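Local structure of peptidoglycan synthetase penicillin-binding protein 3 (Bifidobacterium adolescentis, 4YE5) at residues E340-V345 against A484-T489; M461-E466 against D560-N565; N473-V478 against G528-L533. The protein probably binds penicillin and, as a member of the transpeptidase family, is thought to cross-link peptide side chains of peptidoglycan during cell-wall synthesis. All coordinates share one frame; numbering follows the deposited sequence.

Contact 1: E340-V345 against A484-T489; sequences EQSSNV and AAKSGT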
loop_
_atom_site.group_PDB
_atom_site.type_symbol
_atom_site.label_atom_id
_atom_site.label_comp_id
_atom_site.label_asym_id
_atom_site.label_seq_id
_atom_site.Cartn_x
_atom_site.Cartn_y
_atom_site.Cartn_z
ATOM N N GLU A 340 20.956 -7.574 23.767
ATOM C CA GLU A 340 21.958 -6.694 23.178
ATOM C C GLU A 340 23.033 -7.473 22.401
ATOM O O GLU A 340 23.512 -7.036 21.343
ATOM C CB GLU A 340 22.623 -5.875 24.284
ATOM C CG GLU A 340 23.732 -4.989 23.788
ATOM C CD GLU A 340 24.950 -5.023 24.687
ATOM O OE1 GLU A 340 24.962 -5.812 25.666
ATOM O OE2 GLU A 340 25.899 -4.261 24.405
ATOM N N GLN A 341 23.399 -8.634 22.926
ATOM C CA GLN A 341 24.448 -9.447 22.310
ATOM C C GLN A 341 23.895 -10.474 21.328
ATOM O O GLN A 341 24.646 -11.278 20.795
ATOM C CB GLN A 341 25.260 -10.152 23.395
ATOM C CG GLN A 341 25.918 -9.169 24.381
ATOM C CD GLN A 341 27.256 -8.653 23.871
ATOM O OE1 GLN A 341 27.713 -9.046 22.797
ATOM N NE2 GLN A 341 27.889 -7.782 24.642
ATOM N N SER A 342 22.586 -10.444 21.083
ATOM C CA SER A 342 21.968 -11.389 20.156
ATOM C C SER A 342 22.292 -12.851 20.516
ATOM O O SER A 342 22.544 -13.667 19.646
ATOM C CB SER A 342 22.410 -11.108 18.710
ATOM O OG SER A 342 22.148 -9.756 18.346
ATOM N N SER A 343 22.273 -13.189 21.794
ATOM C CA SER A 343 22.679 -14.536 22.187
ATOM C C SER A 343 21.531 -15.539 22.154
ATOM O O SER A 343 20.678 -15.565 23.056
ATOM C CB SER A 343 23.319 -14.519 23.565
ATOM O OG SER A 343 23.573 -15.841 24.029
ATOM N N ASN A 344 21.534 -16.365 21.113
ATOM C CA ASN A 344 20.633 -17.509 21.005
ATOM C C ASN A 344 20.748 -18.390 22.225
ATOM O O ASN A 344 19.751 -18.868 22.766
ATOM C CB ASN A 344 20.982 -18.349 19.774
ATOM C CG ASN A 344 20.921 -17.553 18.498
ATOM O OD1 ASN A 344 20.225 -16.545 18.421
ATOM N ND2 ASN A 344 21.654 -17.998 17.483
ATOM N N VAL A 345 21.985 -18.612 22.651
ATOM C CA VAL A 345 22.250 -19.508 23.763
ATOM C C VAL A 345 21.606 -18.931 25.028
ATOM O O VAL A 345 20.900 -19.631 25.742
ATOM C CB VAL A 345 23.762 -19.753 23.962
ATOM C CG1 VAL A 345 24.018 -20.497 25.274
ATOM C CG2 VAL A 345 24.346 -20.537 22.765
ATOM N N ALA A 484 16.244 3.121 19.837
ATOM C CA ALA A 484 16.069 1.797 20.411
ATOM C C ALA A 484 15.905 0.894 19.205
ATOM O O ALA A 484 15.003 1.109 18.389
ATOM C CB ALA A 484 14.833 1.734 21.275
ATOM N N ALA A 485 16.765 -0.109 19.080
ATOM C CA ALA A 485 16.754 -0.888 17.846
ATOM C C ALA A 485 17.228 -2.304 18.048
ATOM O O ALA A 485 17.896 -2.596 19.030
ATOM C CB ALA A 485 17.644 -0.196 16.802
ATOM N N LYS A 486 16.925 -3.170 17.087
ATOM C CA LYS A 486 17.505 -4.505 17.052
ATOM C C LYS A 486 17.910 -4.856 15.635
ATOM O O LYS A 486 17.228 -4.471 14.688
ATOM C CB LYS A 486 16.508 -5.570 17.562
ATOM C CG LYS A 486 16.710 -5.975 19.028
ATOM C CD LYS A 486 18.074 -6.615 19.334
ATOM C CE LYS A 486 18.127 -8.043 18.823
ATOM N NZ LYS A 486 19.511 -8.583 18.706
ATOM N N SER A 487 18.995 -5.618 15.498
ATOM C CA SER A 487 19.422 -6.153 14.206
ATOM C C SER A 487 19.212 -7.658 14.117
ATOM O O SER A 487 19.102 -8.340 15.142
ATOM C CB SER A 487 20.915 -5.910 14.017
ATOM O OG SER A 487 21.636 -6.605 15.021
ATOM N N GLY A 488 19.201 -8.182 12.886
ATOM C CA GLY A 488 19.156 -9.617 12.668
ATOM C C GLY A 488 19.671 -9.995 11.282
ATOM O O GLY A 488 19.916 -9.124 10.453
ATOM N N THR A 489 19.849 -11.291 11.049
ATOM C CA THR A 489 20.091 -11.837 9.719
ATOM C C THR A 489 19.346 -13.145 9.671
ATOM O O THR A 489 19.012 -13.716 10.718
ATOM C CB THR A 489 21.590 -12.141 9.438
ATOM O OG1 THR A 489 22.052 -13.131 10.355
ATOM C CG2 THR A 489 22.453 -10.882 9.581
HETATM O O HOH W 1 21.762 -9.907 15.720
#

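Contact 2: M461-E466 against D560-N565; sequences MLNAME and DAIPVN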
loop_
_atom_site.group_PDB
_atom_site.type_symbol
_atom_site.label_atom_id
_atom_site.label_comp_id
_atom_site.label_asym_id
_atom_site.label_seq_id
_atom_site.Cartn_x
_atom_site.Cartn_y
_atom_site.Cartn_z
HETATM N N MSE A 461 11.736 -3.235 27.878
HETATM C CA MSE A 461 12.203 -3.735 26.583
HETATM C C MSE A 461 12.742 -2.589 25.705
HETATM O O MSE A 461 13.705 -2.749 24.975
HETATM C CB MSE A 461 11.074 -4.470 25.853
HETATM C CG MSE A 461 10.687 -5.810 26.464
HETATM SE SE MSE A 461 12.215 -6.988 26.590
HETATM C CE MSE A 461 12.703 -7.084 24.721
ATOM N N LEU A 462 12.110 -1.428 25.779
ATOM C CA LEU A 462 12.590 -0.257 25.050
ATOM C C LEU A 462 13.988 0.124 25.553
ATOM O O LEU A 462 14.894 0.445 24.770
ATOM C CB LEU A 462 11.618 0.910 25.284
ATOM C CG LEU A 462 11.765 2.179 24.454
ATOM C CD1 LEU A 462 11.565 1.882 22.982
ATOM C CD2 LEU A 462 10.737 3.210 24.913
ATOM N N ASN A 463 14.144 0.092 26.873
ATOM C CA ASN A 463 15.424 0.326 27.529
ATOM C C ASN A 463 16.492 -0.690 27.050
ATOM O O ASN A 463 17.615 -0.318 26.719
ATOM C CB ASN A 463 15.214 0.255 29.047
ATOM C CG ASN A 463 16.443 0.676 29.847
ATOM O OD1 ASN A 463 17.556 0.215 29.599
ATOM N ND2 ASN A 463 16.233 1.545 30.831
ATOM N N ALA A 464 16.134 -1.967 26.991
ATOM C CA ALA A 464 17.074 -2.993 26.506
ATOM C C ALA A 464 17.374 -2.815 25.013
ATOM O O ALA A 464 18.506 -3.062 24.566
ATOM C CB ALA A 464 16.532 -4.402 26.788
HETATM N N MSE A 465 16.373 -2.385 24.242
HETATM C CA MSE A 465 16.582 -2.087 22.820
HETATM C C MSE A 465 17.471 -0.861 22.597
HETATM O O MSE A 465 18.218 -0.788 21.618
HETATM C CB MSE A 465 15.257 -1.926 22.050
HETATM C CG MSE A 465 14.451 -3.214 21.931
HETATM SE SE MSE A 465 12.856 -2.935 20.863
HETATM C CE MSE A 465 13.739 -2.569 19.133
ATOM N N GLU A 466 17.395 0.100 23.505
ATOM C CA GLU A 466 18.287 1.234 23.425
ATOM C C GLU A 466 19.733 0.785 23.706
ATOM O O GLU A 466 20.672 1.241 23.041
ATOM C CB GLU A 466 17.841 2.376 24.363
ATOM C CG GLU A 466 18.869 3.496 24.436
ATOM C CD GLU A 466 18.295 4.842 24.872
ATOM O OE1 GLU A 466 17.142 4.892 25.351
ATOM O OE2 GLU A 466 19.015 5.853 24.728
ATOM N N ASP A 560 18.846 6.172 32.726
ATOM C CA ASP A 560 18.274 5.017 33.415
ATOM C C ASP A 560 18.611 3.664 32.774
ATOM O O ASP A 560 17.808 2.733 32.841
ATOM C CB ASP A 560 16.751 5.179 33.532
ATOM C CG ASP A 560 16.051 5.233 32.169
ATOM O OD1 ASP A 560 16.737 5.335 31.120
ATOM O OD2 ASP A 560 14.799 5.192 32.156
ATOM N N ALA A 561 19.791 3.551 32.169
ATOM C CA ALA A 561 20.129 2.336 31.426
ATOM C C ALA A 561 20.060 1.105 32.322
ATOM O O ALA A 561 20.592 1.111 33.415
ATOM C CB ALA A 561 21.525 2.453 30.797
ATOM N N ILE A 562 19.393 0.055 31.867
ATOM C CA ILE A 562 19.397 -1.190 32.614
ATOM C C ILE A 562 20.693 -1.908 32.249
ATOM O O ILE A 562 21.030 -1.999 31.079
ATOM C CB ILE A 562 18.149 -2.041 32.289
ATOM C CG1 ILE A 562 16.886 -1.328 32.800
ATOM C CG2 ILE A 562 18.250 -3.438 32.913
ATOM C CD1 ILE A 562 15.598 -1.834 32.183
ATOM N N PRO A 563 21.449 -2.372 33.259
ATOM C CA PRO A 563 22.748 -3.011 32.995
ATOM C C PRO A 563 22.657 -4.215 32.063
ATOM O O PRO A 563 21.719 -5.022 32.152
ATOM C CB PRO A 563 23.240 -3.436 34.399
ATOM C CG PRO A 563 22.038 -3.281 35.311
ATOM C CD PRO A 563 21.194 -2.205 34.700
ATOM N N VAL A 564 23.632 -4.325 31.169
ATOM C CA VAL A 564 23.671 -5.422 30.198
ATOM C C VAL A 564 24.642 -6.525 30.635
ATOM O O VAL A 564 24.678 -7.622 30.064
ATOM C CB VAL A 564 24.077 -4.903 28.804
ATOM C CG1 VAL A 564 22.885 -4.252 28.113
ATOM C CG2 VAL A 564 25.263 -3.905 28.926
ATOM N N ASN A 565 25.449 -6.231 31.640
ATOM C CA ASN A 565 26.316 -7.261 32.210
ATOM C C ASN A 565 26.391 -7.155 33.721
ATOM O O ASN A 565 25.781 -6.267 34.315
ATOM C CB ASN A 565 27.715 -7.214 31.586
ATOM C CG ASN A 565 28.271 -5.807 31.508
ATOM O OD1 ASN A 565 28.240 -5.065 32.488
ATOM N ND2 ASN A 565 28.771 -5.427 30.332
HETATM O O HOH W 2 19.435 -1.862 28.861
HETATM O O HOH W 3 13.360 2.649 31.156
#

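Contact 3: N473-V478 against G528-L533; sequences NTFVKV and GSFGGL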
loop_
_atom_site.group_PDB
_atom_site.type_symbol
_atom_site.label_atom_id
_atom_site.label_comp_id
_atom_site.label_asym_id
_atom_site.label_seq_id
_atom_site.Cartn_x
_atom_site.Cartn_y
_atom_site.Cartn_z
ATOM N N ASN A 473 26.730 1.792 17.901
ATOM C CA ASN A 473 26.777 3.232 17.702
ATOM C C ASN A 473 28.090 3.746 17.119
ATOM O O ASN A 473 28.220 4.941 16.876
ATOM C CB ASN A 473 26.352 4.026 18.965
ATOM C CG ASN A 473 27.353 3.928 20.095
ATOM O OD1 ASN A 473 28.395 3.307 19.962
ATOM N ND2 ASN A 473 27.032 4.559 21.233
ATOM N N THR A 474 29.060 2.856 16.894
ATOM C CA THR A 474 30.279 3.258 16.184
ATOM C C THR A 474 29.996 3.490 14.692
ATOM O O THR A 474 30.758 4.187 14.019
ATOM C CB THR A 474 31.431 2.227 16.334
ATOM O OG1 THR A 474 30.930 0.925 16.023
ATOM C CG2 THR A 474 31.984 2.219 17.773
ATOM N N PHE A 475 28.912 2.906 14.171
ATOM C CA PHE A 475 28.573 3.064 12.750
ATOM C C PHE A 475 27.080 3.314 12.465
ATOM O O PHE A 475 26.690 3.533 11.309
ATOM C CB PHE A 475 29.112 1.890 11.903
ATOM C CG PHE A 475 28.446 0.573 12.188
ATOM C CD1 PHE A 475 28.794 -0.175 13.316
ATOM C CD2 PHE A 475 27.477 0.081 11.336
ATOM C CE1 PHE A 475 28.168 -1.387 13.574
ATOM C CE2 PHE A 475 26.849 -1.127 11.589
ATOM C CZ PHE A 475 27.180 -1.855 12.705
ATOM N N VAL A 476 26.243 3.280 13.502
ATOM C CA VAL A 476 24.807 3.568 13.315
ATOM C C VAL A 476 24.436 4.712 14.267
ATOM O O VAL A 476 24.401 4.531 15.482
ATOM C CB VAL A 476 23.904 2.336 13.579
ATOM C CG1 VAL A 476 22.418 2.661 13.244
ATOM C CG2 VAL A 476 24.374 1.118 12.786
ATOM N N LYS A 477 24.185 5.893 13.713
ATOM C CA LYS A 477 24.039 7.104 14.515
ATOM C C LYS A 477 23.053 8.038 13.846
ATOM O O LYS A 477 23.078 8.177 12.636
ATOM C CB LYS A 477 25.363 7.889 14.590
ATOM C CG LYS A 477 26.430 7.393 15.557
ATOM C CD LYS A 477 27.537 8.460 15.686
ATOM C CE LYS A 477 28.866 7.912 16.287
ATOM N NZ LYS A 477 29.557 6.879 15.399
ATOM N N VAL A 478 22.218 8.707 14.639
ATOM C CA VAL A 478 21.490 9.867 14.155
ATOM C C VAL A 478 21.797 10.963 15.161
ATOM O O VAL A 478 21.307 10.926 16.296
ATOM C CB VAL A 478 19.957 9.649 14.052
ATOM C CG1 VAL A 478 19.275 10.954 13.588
ATOM C CG2 VAL A 478 19.626 8.545 13.069
ATOM N N GLY A 528 29.990 -5.016 1.229
ATOM C CA GLY A 528 30.673 -3.841 1.746
ATOM C C GLY A 528 31.085 -3.955 3.203
ATOM O O GLY A 528 31.019 -5.022 3.793
ATOM N N SER A 529 31.505 -2.846 3.793
ATOM C CA SER A 529 32.240 -2.908 5.050
ATOM C C SER A 529 31.359 -3.276 6.234
ATOM O O SER A 529 31.889 -3.653 7.283
ATOM C CB SER A 529 32.951 -1.586 5.321
ATOM O OG SER A 529 31.997 -0.550 5.472
ATOM N N PHE A 530 30.032 -3.180 6.075
ATOM C CA PHE A 530 29.116 -3.462 7.187
ATOM C C PHE A 530 28.526 -4.859 7.126
ATOM O O PHE A 530 27.884 -5.300 8.074
ATOM C CB PHE A 530 28.013 -2.374 7.316
ATOM C CG PHE A 530 28.567 -0.968 7.361
ATOM C CD1 PHE A 530 29.563 -0.638 8.281
ATOM C CD2 PHE A 530 28.136 0.003 6.458
ATOM C CE1 PHE A 530 30.106 0.662 8.337
ATOM C CE2 PHE A 530 28.669 1.320 6.504
ATOM C CZ PHE A 530 29.661 1.641 7.442
ATOM N N GLY A 531 28.763 -5.562 6.024
ATOM C CA GLY A 531 28.329 -6.949 5.907
ATOM C C GLY A 531 26.879 -7.144 6.323
ATOM O O GLY A 531 25.988 -6.440 5.858
ATOM N N GLY A 532 26.638 -8.055 7.258
ATOM C CA GLY A 532 25.275 -8.387 7.626
ATOM C C GLY A 532 24.578 -7.361 8.500
ATOM O O GLY A 532 23.397 -7.530 8.830
ATOM N N LEU A 533 25.286 -6.289 8.861
ATOM C CA LEU A 533 24.694 -5.184 9.633
ATOM C C LEU A 533 24.375 -3.947 8.779
ATOM O O LEU A 533 24.052 -2.878 9.294
ATOM C CB LEU A 533 25.631 -4.801 10.790
ATOM C CG LEU A 533 25.546 -5.836 11.921
ATOM C CD1 LEU A 533 26.808 -5.855 12.732
ATOM C CD2 LEU A 533 24.327 -5.545 12.815
#

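Contact 1: E340-V345 against A484-T489
Ser342 and Lys486 touch across a wide backbone gap: the turn 340-345 and the strand 484-489 come closest at the CA atoms of Ser342 and Gly488, 8.2 Å apart, so side chains and a water must span the space. Ser342 ends helix 335-340 in a Schellman motif, with a positive phi of 54°, and helix 344-350 starts almost at once, Ser343 acting as its N-cap. That tight corner presents Ser342 CB to the strand. Its OG, lying beside the backbone N and opposite the carbonyl carbon (chi1 -55°), is 2.9 Å from Lys486 NZ. The angle is poor for a hydrogen bond, and NZ is instead hydrogen-bonded to Ser287 OG and to the carbonyl O of Leu339. Lys486 gets there by a chain folded at chi2 and chi3, which brings NZ to the serine although its CB does not start out in that direction. A water adds a second link: it lies 2.7 Å from Ser342 OG and donates to Ser487 O over 3.1 Å. The grouping fits the three signature motifs of penicillin-binding transpeptidases: Ser287 and Lys290 would form SxxK, Ser342 and Asn344 SxN, and Lys486 to Gly488 the K(T/S)G element. Asn344 OD1 accepts a hydrogen bond from Lys290 NZ, which would tie the second motif to the first, and Ser342 OG has a weak bond to Ser287 OG. All this is consistent with a penicillin-binding active site. Around it, strand 484-492 forms an outer edge of the five-stranded antiparallel sheet and pairs with strand 501-510, while helix 455-470 packs beside it through Ser468 against Lys486 and Met465 against Ala484.

Contact 2: M461-E466 against D560-N565
Asn463, on helix 455-470 of the transpeptidase domain, makes two hydrogen bonds to the backbone of the irregular C-terminal tail at Asp560 and Ile562, one through each polar atom of its side-chain amide. OD1 accepts from Ile562 N at 2.9 Å, nearly straight at 167°, with the donor tilted somewhat from the carbonyl plane. ND2 donates to Asp560 O at 2.8 Å. That oxygen lies in the plane of the asparagine amide, but the approach is from above the plane of the aspartate's own carbonyl. The amide thus bridges the carbonyl of Asp560 and the N-H of Ile562, two residues on, and one accepted and one donated bond fix its rotation about chi2. The helix sends CG out anti to the backbone N (chi1 -172°), toward the tail. Ile562 lays its CG1-CD1 arm across the same amide, CD1 being 3.5 Å from Asn463 CG, so an apolar cover meets the flat group that holds its own backbone. Farther on, Val564 rests on Glu340, and Pro563 O bonds to Thr334 OG1. A water completes the Asp560 end, accepting from Asn463 ND2 and donating to the carboxylate atom Asp560 OD2, each at 3.1 Å.

Contact 3: N473-V478 against G528-L533
Phe475 meets Phe530 and Leu533 where two surface loops of the transpeptidase domain come together: one runs from helix 455-470 to strand 484-492, the other from strand 517-524 to helix 535-549. The second loop opens with a type I beta turn, Gly528 to Gly531, closed by Gly531 N bonding to Gly528 O at 3.2 Å. Ser529 follows and places its hydroxyl over one face of the next residue's ring, OG sitting 3.5 Å above the plane of the Phe530 ring and over its centre. Phe530 then reaches for Phe475. The two rings are almost parallel, at 14°, yet slid so far past each other, with centroids 5.3 Å apart, that they barely overlap; the nearest atoms are Phe475 CD2 and Phe530 CD1, 3.8 Å apart, with Phe530 CE1 alongside Phe475 CB. After Phe530 the chain turns through Gly531 with a positive phi, then through Gly532, whose O bonds to Ser504 OG. Leu533 N returns to Phe530 O at 2.9 Å, and this short loop brings both apolar side chains round to the same phenylalanine. Phe475 CG lies between the backbone N and the carbonyl carbon (chi1 67°), and the side chain also packs on Pro537 at the start of helix 535-549. The Leu533 side chain crosses that of Phe475 at about a right angle, and its CB sits at the ring edge, near the plane, 3.8 Å from Phe475 CZ.

How the contacts relate
All three contacts gather in the transpeptidase part of the chain, on one side of its centre. Contact 1 is the middle member, its centre about 13 Å from that of contact 2 and 14 Å from that of contact 3; contacts 2 and 3 are about 20 Å apart and do not touch. Helix 455-470, the loop 473-478 and strand 484-492 follow one another and give each contact one segment; 340-345 comes earlier, 528-533 then 560-565 later, so contact 1 interlaces with both others while contact 3 falls between the segments of contact 2. The putative active-site strand is thus flanked by the helix that holds the C-terminal tail and by the loop pair of contact 3.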